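Long-range contacts in (S)-ureidoglycine--glyoxylate transaminase (Bacillus subtilis, PDB 3ISL), which catalyses the pyridoxal-phosphate-dependent transfer of the amino group of (S)-ureidoglycine to glyoxylate, giving oxalurate and glycine in purine catabolism: residues 72-80 / 97-108; 161-169 / 211-219. All coordinates share one frame; numbering follows the deposited sequence.

Both contacts belong to the cofactor-binding domain and follow one another along the chain: interaction 1 closes before interaction 2 opens. Helix 71-82 leaves strand 63-68, and a loop through strand 88-93 brings helix 96-107 back against it, so residues 72-80 and 97-108 meet beside the cofactor. The chain then passes through strands 111-116 and 139-143 and helix 156-164. Interaction 2 closes a longer loop, from the 161-169 turn through strands 168-172, 191-193 and 206-211 to helix 213-220. Their centres lie about 17 Å apart and the contacts do not touch, their nearest atoms being about 5 Å apart, but the end of helix 71-82 spans the gap by packing on interaction 2.

Interaction 1: 72-80 / 97-108; sequences RAGIEAVLA and FGYLLTEIAERY. With PLP (pyridoxal-5'-phosphate), chain C.
Arg72 and Phe97 bring the two helices together on the cofactor. The Arg72 chain is bent at chi3, which turns its guanidinium edge to the phosphate: NE reaches PLP O2P at 2.9 Å in a nearly straight bond (165°), and NH2 bonds to PLP O1P. The backbone N of Arg72 also donates to O2P, so this oxygen is gripped twice by one residue. Leu100 CD2 lies over one guanidinium face, toward its rim, while Phe97 lays its ring face against the pyridine, CE1 standing 3.4 Å from PLP C4; Arg72 NH2 sits at the edge of that ring. Further along, branched side chains cross at about right angles. Ile75 CG2 meets Leu101 CD2 at 3.6 Å and also Ile104 CD1, and Leu79 CD1 rests 3.7 Å from Ile104 CG2. At the far end Tyr108, just past its helix, presents a ring face to Ala80 CB, a CH-pi contact with CB 3.9 Å from the ring centroid. Tyr108 OH donates to the anti lone pair of Glu76 OE1 (2.8 Å), the carboxylate turned 68° from the ring. Ser246 OG of the second subunit shares OE1, and Tyr248 N of that subunit holds OE2 of this buried carboxylate; His265 and Asn247 of the second subunit pack on Arg72 and Leu100, respectively. The helix axes close to 9.7 Å at a crossing angle of -42°. Both helices pack on the central sheet of this class-V aminotransferase, Ile75 touching Ile193 of strand 191-193 and Leu101 touching Ile91 of strand 88-93.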
loop_
_atom_site.group_PDB
_atom_site.type_symbol
_atom_site.label_atom_id
_atom_site.label_comp_id
_atom_site.label_asym_id
_atom_site.label_seq_id
_atom_site.Cartn_x
_atom_site.Cartn_y
_atom_site.Cartn_z
ATOM N N ARG A 72 -9.090 -1.939 2.884
ATOM C CA ARG A 72 -10.179 -1.026 2.557
ATOM C C ARG A 72 -9.901 -0.144 1.331
ATOM O O ARG A 72 -10.838 0.414 0.769
ATOM C CB ARG A 72 -10.600 -0.172 3.770
ATOM C CG ARG A 72 -9.786 1.041 4.030
ATOM C CD ARG A 72 -10.208 1.577 5.427
ATOM N NE ARG A 72 -9.932 0.629 6.532
ATOM C CZ ARG A 72 -10.376 0.762 7.798
ATOM N NH1 ARG A 72 -11.169 1.771 8.154
ATOM N NH2 ARG A 72 -10.040 -0.143 8.726
ATOM N N ALA A 73 -8.638 -0.075 0.896
ATOM C CA ALA A 73 -8.320 0.459 -0.432
ATOM C C ALA A 73 -8.765 -0.586 -1.468
ATOM O O ALA A 73 -9.178 -0.215 -2.560
ATOM C CB ALA A 73 -6.827 0.716 -0.556
ATOM N N GLY A 74 -8.615 -1.877 -1.141
ATOM C CA GLY A 74 -9.119 -2.922 -2.004
ATOM C C GLY A 74 -10.624 -2.810 -2.161
ATOM O O GLY A 74 -11.158 -2.916 -3.254
ATOM N N ILE A 75 -11.314 -2.637 -1.036
ATOM C CA ILE A 75 -12.754 -2.485 -1.051
ATOM C C ILE A 75 -13.181 -1.252 -1.866
ATOM O O ILE A 75 -14.094 -1.326 -2.686
ATOM C CB ILE A 75 -13.290 -2.358 0.367
ATOM C CG1 ILE A 75 -13.011 -3.664 1.170
ATOM C CG2 ILE A 75 -14.800 -1.931 0.298
ATOM C CD1 ILE A 75 -13.447 -3.569 2.690
ATOM N N GLU A 76 -12.506 -0.119 -1.630
ATOM C CA GLU A 76 -12.756 1.096 -2.356
ATOM C C GLU A 76 -12.530 0.954 -3.878
ATOM O O GLU A 76 -13.385 1.415 -4.687
ATOM C CB GLU A 76 -11.963 2.283 -1.743
ATOM C CG GLU A 76 -12.262 3.644 -2.458
ATOM C CD GLU A 76 -11.845 4.851 -1.639
ATOM O OE1 GLU A 76 -11.786 5.958 -2.197
ATOM O OE2 GLU A 76 -11.598 4.711 -0.425
ATOM N N ALA A 77 -11.439 0.291 -4.277
ATOM C CA ALA A 77 -11.155 0.121 -5.714
ATOM C C ALA A 77 -12.287 -0.686 -6.380
ATOM O O ALA A 77 -12.763 -0.311 -7.453
ATOM C CB ALA A 77 -9.796 -0.530 -5.960
ATOM N N VAL A 78 -12.734 -1.780 -5.744
ATOM C CA VAL A 78 -13.845 -2.526 -6.311
ATOM C C VAL A 78 -15.071 -1.593 -6.373
ATOM O O VAL A 78 -15.638 -1.410 -7.450
ATOM C CB VAL A 78 -14.149 -3.832 -5.570
ATOM C CG1 VAL A 78 -15.454 -4.468 -6.128
ATOM C CG2 VAL A 78 -12.968 -4.848 -5.693
ATOM N N LEU A 79 -15.465 -0.966 -5.260
ATOM C CA LEU A 79 -16.707 -0.169 -5.294
ATOM C C LEU A 79 -16.611 1.049 -6.244
ATOM O O LEU A 79 -17.578 1.366 -6.944
ATOM C CB LEU A 79 -17.101 0.260 -3.896
ATOM C CG LEU A 79 -17.555 -0.888 -2.985
ATOM C CD1 LEU A 79 -17.651 -0.381 -1.604
ATOM C CD2 LEU A 79 -18.915 -1.417 -3.505
ATOM N N ALA A 80 -15.473 1.717 -6.262
ATOM C CA ALA A 80 -15.204 2.804 -7.213
ATOM C C ALA A 80 -15.412 2.355 -8.667
ATOM O O ALA A 80 -15.941 3.101 -9.489
ATOM C CB ALA A 80 -13.761 3.350 -7.037
ATOM N N PHE A 97 -18.009 -2.276 10.108
ATOM C CA PHE A 97 -17.487 -2.259 8.732
ATOM C C PHE A 97 -18.601 -2.109 7.662
ATOM O O PHE A 97 -18.340 -1.630 6.557
ATOM C CB PHE A 97 -16.458 -3.418 8.523
ATOM C CG PHE A 97 -15.261 -3.321 9.478
ATOM C CD1 PHE A 97 -14.159 -2.509 9.158
ATOM C CD2 PHE A 97 -15.286 -3.949 10.750
ATOM C CE1 PHE A 97 -13.080 -2.341 10.041
ATOM C CE2 PHE A 97 -14.194 -3.797 11.652
ATOM C CZ PHE A 97 -13.093 -2.980 11.281
ATOM N N GLY A 98 -19.842 -2.469 7.989
ATOM C CA GLY A 98 -21.003 -2.088 7.137
ATOM C C GLY A 98 -21.077 -0.573 6.844
ATOM O O GLY A 98 -21.373 -0.169 5.733
ATOM N N TYR A 99 -20.812 0.257 7.845
ATOM C CA TYR A 99 -20.747 1.722 7.675
ATOM C C TYR A 99 -19.574 2.224 6.841
ATOM O O TYR A 99 -19.687 3.263 6.186
ATOM C CB TYR A 99 -20.727 2.400 9.034
ATOM C CG TYR A 99 -22.027 2.127 9.770
ATOM C CD1 TYR A 99 -23.234 2.603 9.271
ATOM C CD2 TYR A 99 -22.039 1.411 10.961
ATOM C CE1 TYR A 99 -24.436 2.352 9.927
ATOM C CE2 TYR A 99 -23.241 1.165 11.626
ATOM C CZ TYR A 99 -24.437 1.627 11.097
ATOM O OH TYR A 99 -25.635 1.371 11.748
ATOM N N LEU A 100 -18.455 1.505 6.838
ATOM C CA LEU A 100 -17.432 1.881 5.896
ATOM C C LEU A 100 -17.891 1.643 4.448
ATOM O O LEU A 100 -17.611 2.433 3.565
ATOM C CB LEU A 100 -16.171 1.043 6.157
ATOM C CG LEU A 100 -14.912 1.144 5.322
ATOM C CD1 LEU A 100 -14.278 2.538 5.409
ATOM C CD2 LEU A 100 -13.913 -0.026 5.829
ATOM N N LEU A 101 -18.580 0.532 4.196
ATOM C CA LEU A 101 -19.086 0.303 2.857
ATOM C C LEU A 101 -20.018 1.452 2.452
ATOM O O LEU A 101 -19.981 1.873 1.302
ATOM C CB LEU A 101 -19.888 -1.010 2.787
ATOM C CG LEU A 101 -19.137 -2.318 3.021
ATOM C CD1 LEU A 101 -20.161 -3.443 2.810
ATOM C CD2 LEU A 101 -17.897 -2.468 2.115
ATOM N N THR A 102 -20.867 1.942 3.381
ATOM C CA THR A 102 -21.819 2.974 2.990
ATOM C C THR A 102 -21.093 4.304 2.715
ATOM O O THR A 102 -21.411 5.034 1.761
ATOM C CB THR A 102 -23.048 3.153 3.960
ATOM O OG1 THR A 102 -22.671 3.869 5.136
ATOM C CG2 THR A 102 -23.679 1.843 4.353
ATOM N N GLU A 103 -20.106 4.604 3.542
ATOM C CA GLU A 103 -19.227 5.761 3.313
ATOM C C GLU A 103 -18.623 5.814 1.910
ATOM O O GLU A 103 -18.729 6.815 1.208
ATOM C CB GLU A 103 -18.088 5.672 4.309
ATOM C CG GLU A 103 -18.351 6.314 5.577
ATOM C CD GLU A 103 -18.068 7.751 5.432
ATOM O OE1 GLU A 103 -17.169 8.009 4.594
ATOM O OE2 GLU A 103 -18.734 8.593 6.091
ATOM N N ILE A 104 -17.961 4.725 1.541
ATOM C CA ILE A 104 -17.325 4.580 0.242
ATOM C C ILE A 104 -18.348 4.724 -0.893
ATOM O O ILE A 104 -18.150 5.515 -1.834
ATOM C CB ILE A 104 -16.565 3.218 0.164
ATOM C CG1 ILE A 104 -15.304 3.255 1.043
ATOM C CG2 ILE A 104 -16.152 2.960 -1.242
ATOM C CD1 ILE A 104 -14.827 1.903 1.535
ATOM N N ALA A 105 -19.449 3.959 -0.824
ATOM C CA ALA A 105 -20.458 4.026 -1.861
ATOM C C ALA A 105 -21.022 5.437 -2.022
ATOM O O ALA A 105 -21.224 5.911 -3.155
ATOM C CB ALA A 105 -21.623 2.995 -1.598
ATOM N N GLU A 106 -21.296 6.108 -0.905
ATOM C CA GLU A 106 -21.905 7.471 -0.972
ATOM C C GLU A 106 -20.959 8.457 -1.604
ATOM O O GLU A 106 -21.342 9.234 -2.470
ATOM C CB GLU A 106 -22.287 7.984 0.408
ATOM C CG GLU A 106 -23.765 8.106 0.529
ATOM C CD GLU A 106 -24.271 7.969 1.944
ATOM O OE1 GLU A 106 -23.463 8.150 2.899
ATOM O OE2 GLU A 106 -25.498 7.680 2.071
ATOM N N ARG A 107 -19.703 8.379 -1.163
ATOM C CA ARG A 107 -18.639 9.180 -1.709
ATOM C C ARG A 107 -18.498 9.000 -3.223
ATOM O O ARG A 107 -18.164 9.959 -3.905
ATOM C CB ARG A 107 -17.314 8.947 -0.941
ATOM C CG ARG A 107 -17.399 9.450 0.548
ATOM C CD ARG A 107 -16.013 9.882 1.092
ATOM N NE ARG A 107 -15.969 10.066 2.557
ATOM C CZ ARG A 107 -14.965 10.648 3.245
ATOM N NH1 ARG A 107 -13.897 11.187 2.638
ATOM N NH2 ARG A 107 -15.042 10.729 4.566
ATOM N N TYR A 108 -18.788 7.812 -3.755
ATOM C CA TYR A 108 -18.778 7.652 -5.233
ATOM C C TYR A 108 -20.105 8.014 -5.925
ATOM O O TYR A 108 -20.293 7.779 -7.113
ATOM C CB TYR A 108 -18.200 6.291 -5.674
ATOM C CG TYR A 108 -16.705 6.271 -5.427
ATOM C CD1 TYR A 108 -15.827 6.888 -6.343
ATOM C CD2 TYR A 108 -16.173 5.749 -4.246
ATOM C CE1 TYR A 108 -14.461 6.968 -6.105
ATOM C CE2 TYR A 108 -14.807 5.790 -4.005
ATOM C CZ TYR A 108 -13.947 6.439 -4.972
ATOM O OH TYR A 108 -12.588 6.505 -4.816
HETATM N N1 PLP C . -13.071 -4.812 6.758
HETATM C C2 PLP C . -13.217 -5.732 7.898
HETATM C C2A PLP C . -14.279 -6.641 8.073
HETATM C C3 PLP C . -12.283 -5.767 8.942
HETATM O O3 PLP C . -12.414 -6.630 10.000
HETATM C C4 PLP C . -11.164 -4.966 8.953
HETATM C C4A PLP C . -10.140 -5.073 10.149
HETATM C C5 PLP C . -10.977 -4.090 7.891
HETATM C C6 PLP C . -11.902 -3.978 6.804
HETATM C C5A PLP C . -9.781 -3.201 7.975
HETATM O O4P PLP C . -9.029 -3.314 6.860
HETATM P P PLP C . -7.710 -2.447 6.953
HETATM O O1P PLP C . -7.486 -1.880 8.350
HETATM O O2P PLP C . -7.988 -1.362 5.723
HETATM O O3P PLP C . -6.414 -3.387 6.446
#

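Interaction 2: 161-169 / 211-219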
loop_
_atom_site.group_PDB
_atom_site.type_symbol
_atom_site.label_atom_id
_atom_site.label_comp_id
_atom_site.label_asym_id
_atom_site.label_seq_id
_atom_site.Cartn_x
_atom_site.Cartn_y
_atom_site.Cartn_z
ATOM N N ALA A 161 -29.960 -14.762 -4.616
ATOM C CA ALA A 161 -31.004 -13.784 -4.990
ATOM C C ALA A 161 -30.354 -12.689 -5.875
ATOM O O ALA A 161 -31.007 -12.195 -6.771
ATOM C CB ALA A 161 -31.665 -13.170 -3.735
ATOM N N CYS A 162 -29.084 -12.337 -5.622
ATOM C CA CYS A 162 -28.401 -11.213 -6.347
ATOM C C CYS A 162 -28.269 -11.625 -7.796
ATOM O O CYS A 162 -28.623 -10.858 -8.687
ATOM C CB CYS A 162 -27.005 -10.867 -5.768
ATOM S SG CYS A 162 -27.069 -9.996 -4.180
ATOM N N ARG A 163 -27.861 -12.873 -8.025
ATOM C CA ARG A 163 -27.729 -13.423 -9.376
ATOM C C ARG A 163 -29.079 -13.408 -10.174
ATOM O O ARG A 163 -29.142 -12.971 -11.317
ATOM C CB ARG A 163 -27.137 -14.866 -9.290
ATOM C CG ARG A 163 -26.633 -15.463 -10.637
ATOM C CD ARG A 163 -25.457 -14.633 -11.265
ATOM N NE ARG A 163 -24.334 -14.394 -10.326
ATOM C CZ ARG A 163 -23.218 -15.147 -10.215
ATOM N NH1 ARG A 163 -23.012 -16.222 -10.975
ATOM N NH2 ARG A 163 -22.284 -14.821 -9.345
ATOM N N THR A 164 -30.145 -13.909 -9.575
ATOM C CA THR A 164 -31.457 -13.868 -10.236
ATOM C C THR A 164 -32.000 -12.453 -10.464
ATOM O O THR A 164 -32.586 -12.195 -11.499
ATOM C CB THR A 164 -32.542 -14.803 -9.582
ATOM O OG1 THR A 164 -33.216 -14.125 -8.531
ATOM C CG2 THR A 164 -31.969 -16.061 -9.036
ATOM N N GLU A 165 -31.771 -11.537 -9.525
ATOM C CA GLU A 165 -32.182 -10.145 -9.679
ATOM C C GLU A 165 -31.171 -9.297 -10.450
ATOM O O GLU A 165 -31.370 -8.081 -10.601
ATOM C CB GLU A 165 -32.485 -9.484 -8.327
ATOM C CG GLU A 165 -33.554 -10.217 -7.507
ATOM C CD GLU A 165 -34.949 -10.128 -8.135
ATOM O OE1 GLU A 165 -35.337 -9.072 -8.675
ATOM O OE2 GLU A 165 -35.643 -11.138 -8.102
ATOM N N ASP A 166 -30.081 -9.927 -10.895
ATOM C CA ASP A 166 -29.070 -9.248 -11.703
ATOM C C ASP A 166 -28.498 -8.058 -10.939
ATOM O O ASP A 166 -28.275 -6.997 -11.494
ATOM C CB ASP A 166 -29.635 -8.895 -13.106
ATOM C CG ASP A 166 -28.516 -8.586 -14.163
ATOM O OD1 ASP A 166 -27.337 -9.055 -14.039
ATOM O OD2 ASP A 166 -28.876 -7.859 -15.131
ATOM N N ALA A 167 -28.247 -8.247 -9.643
ATOM C CA ALA A 167 -27.377 -7.352 -8.848
ATOM C C ALA A 167 -25.948 -7.943 -8.688
ATOM O O ALA A 167 -25.780 -9.181 -8.643
ATOM C CB ALA A 167 -28.008 -7.093 -7.435
ATOM N N LEU A 168 -24.942 -7.061 -8.532
ATOM C CA LEU A 168 -23.603 -7.497 -8.202
ATOM C C LEU A 168 -23.434 -7.668 -6.713
ATOM O O LEU A 168 -23.697 -6.741 -5.954
ATOM C CB LEU A 168 -22.548 -6.517 -8.744
ATOM C CG LEU A 168 -22.805 -6.141 -10.207
ATOM C CD1 LEU A 168 -21.907 -4.939 -10.511
ATOM C CD2 LEU A 168 -22.461 -7.386 -11.113
ATOM N N PHE A 169 -23.039 -8.857 -6.286
ATOM C CA PHE A 169 -22.897 -9.103 -4.853
ATOM C C PHE A 169 -21.419 -8.927 -4.504
ATOM O O PHE A 169 -20.600 -9.715 -4.948
ATOM C CB PHE A 169 -23.370 -10.541 -4.564
ATOM C CG PHE A 169 -23.370 -10.934 -3.111
ATOM C CD1 PHE A 169 -23.639 -10.022 -2.112
ATOM C CD2 PHE A 169 -23.252 -12.272 -2.773
ATOM C CE1 PHE A 169 -23.721 -10.397 -0.816
ATOM C CE2 PHE A 169 -23.346 -12.688 -1.456
ATOM C CZ PHE A 169 -23.604 -11.746 -0.474
ATOM N N TYR A 211 -12.939 -11.177 -8.784
ATOM C CA TYR A 211 -14.241 -10.912 -9.361
ATOM C C TYR A 211 -14.434 -11.638 -10.697
ATOM O O TYR A 211 -13.467 -12.086 -11.292
ATOM C CB TYR A 211 -14.457 -9.414 -9.500
ATOM C CG TYR A 211 -13.435 -8.715 -10.355
ATOM C CD1 TYR A 211 -13.559 -8.654 -11.761
ATOM C CD2 TYR A 211 -12.350 -8.078 -9.767
ATOM C CE1 TYR A 211 -12.606 -7.938 -12.543
ATOM C CE2 TYR A 211 -11.419 -7.394 -10.526
ATOM C CZ TYR A 211 -11.535 -7.348 -11.893
ATOM O OH TYR A 211 -10.584 -6.663 -12.567
ATOM N N ASN A 212 -15.704 -11.772 -11.104
ATOM C CA ASN A 212 -16.149 -12.544 -12.293
ATOM C C ASN A 212 -16.378 -11.659 -13.497
ATOM O O ASN A 212 -16.065 -10.464 -13.466
ATOM C CB ASN A 212 -17.419 -13.414 -11.983
ATOM C CG ASN A 212 -18.662 -12.583 -11.541
ATOM O OD1 ASN A 212 -18.705 -11.366 -11.663
ATOM N ND2 ASN A 212 -19.670 -13.269 -11.036
ATOM N N GLU A 213 -16.907 -12.255 -14.572
ATOM C CA GLU A 213 -17.144 -11.616 -15.879
ATOM C C GLU A 213 -18.307 -10.607 -15.781
ATOM O O GLU A 213 -18.261 -9.551 -16.417
ATOM C CB GLU A 213 -17.370 -12.704 -16.953
ATOM C CG GLU A 213 -18.311 -12.310 -18.117
ATOM C CD GLU A 213 -18.399 -13.337 -19.339
ATOM O OE1 GLU A 213 -18.224 -12.882 -20.502
ATOM O OE2 GLU A 213 -18.653 -14.566 -19.139
ATOM N N ARG A 214 -19.307 -10.892 -14.928
ATOM C CA ARG A 214 -20.343 -9.869 -14.605
ATOM C C ARG A 214 -19.706 -8.566 -14.124
ATOM O O ARG A 214 -20.016 -7.495 -14.648
ATOM C CB ARG A 214 -21.372 -10.362 -13.573
ATOM C CG ARG A 214 -22.170 -11.591 -14.025
ATOM C CD ARG A 214 -23.674 -11.467 -13.670
ATOM N NE ARG A 214 -23.795 -11.538 -12.250
ATOM C CZ ARG A 214 -24.588 -10.819 -11.486
ATOM N NH1 ARG A 214 -25.464 -9.990 -11.982
ATOM N NH2 ARG A 214 -24.509 -11.004 -10.177
ATOM N N VAL A 215 -18.812 -8.671 -13.135
ATOM C CA VAL A 215 -18.034 -7.497 -12.642
ATOM C C VAL A 215 -17.112 -6.891 -13.716
ATOM O O VAL A 215 -17.097 -5.667 -13.901
ATOM C CB VAL A 215 -17.273 -7.753 -11.337
ATOM C CG1 VAL A 215 -16.557 -6.460 -10.860
ATOM C CG2 VAL A 215 -18.246 -8.168 -10.266
ATOM N N ALA A 216 -16.426 -7.747 -14.463
ATOM C CA ALA A 216 -15.435 -7.272 -15.438
ATOM C C ALA A 216 -16.125 -6.507 -16.590
ATOM O O ALA A 216 -15.661 -5.447 -16.985
ATOM C CB ALA A 216 -14.514 -8.442 -15.984
ATOM N N ASP A 217 -17.261 -7.004 -17.083
ATOM C CA ASP A 217 -17.993 -6.252 -18.138
ATOM C C ASP A 217 -18.459 -4.835 -17.714
ATOM O O ASP A 217 -18.448 -3.918 -18.538
ATOM C CB ASP A 217 -19.169 -7.073 -18.678
ATOM C CG ASP A 217 -18.703 -8.354 -19.347
ATOM O OD1 ASP A 217 -19.526 -9.218 -19.580
ATOM O OD2 ASP A 217 -17.481 -8.512 -19.573
ATOM N N VAL A 218 -18.892 -4.658 -16.464
ATOM C CA VAL A 218 -19.255 -3.327 -15.974
ATOM C C VAL A 218 -18.001 -2.429 -15.924
ATOM O O VAL A 218 -18.084 -1.264 -16.240
ATOM C CB VAL A 218 -19.895 -3.409 -14.573
ATOM C CG1 VAL A 218 -19.951 -2.015 -13.911
ATOM C CG2 VAL A 218 -21.257 -4.057 -14.635
ATOM N N ILE A 219 -16.838 -2.993 -15.568
ATOM C CA ILE A 219 -15.598 -2.239 -15.492
ATOM C C ILE A 219 -15.173 -1.868 -16.922
ATOM O O ILE A 219 -14.742 -0.756 -17.190
ATOM C CB ILE A 219 -14.527 -3.093 -14.810
ATOM C CG1 ILE A 219 -14.903 -3.403 -13.344
ATOM C CG2 ILE A 219 -13.187 -2.432 -14.904
ATOM C CD1 ILE A 219 -13.808 -4.116 -12.589
#
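The chain leaves helix 156-164 through a Schellman motif, Asp166 taking positive phi (59°) and Ala167 N bonding back to Cys162 O, then enters strand 168-172 beside the first turn of helix 213-220. Arg214 reaches across to the 166-167 turn, its chain bent at chi2 and chi3. Arg214 NH2 donates to Ala167 O at 2.7 Å (162°); the acceptor lies near the guanidinium plane, but the nitrogen stands above the carbonyl plane. Arg214 NH1 makes a salt bridge to Asp166 OD1 at 2.9 Å, though as a hydrogen bond it is weak. Leu168 CD2 sits 4.0 Å above the centre of one guanidinium face, and Arg163 CD lies over the opposite one. The contact thus joins the helix-to-strand link of a beta-alpha-beta crossover (strand 139-143, helix 156-164, strand 168-172) in the aminotransferase's central sheet to the helix that follows strand 206-211, away from the cofactor site. Arg163 NE comes within 3.4 Å of Arg214 NH2, two like charges that Asp190 probably reconciles, since its carboxylate forms salt bridges with both arginines. Asn212 ND2 bonds to the same carboxylate, while Asn212 OD1 caps the helix, accepting from Val215 N at 3.1 Å. The Leu168 methyls split: CD2 turns to Val215 CG2, and CD1 approaches Val218 CG2 at 4.3 Å, with Val82 of helix 71-82 packing on all three side chains.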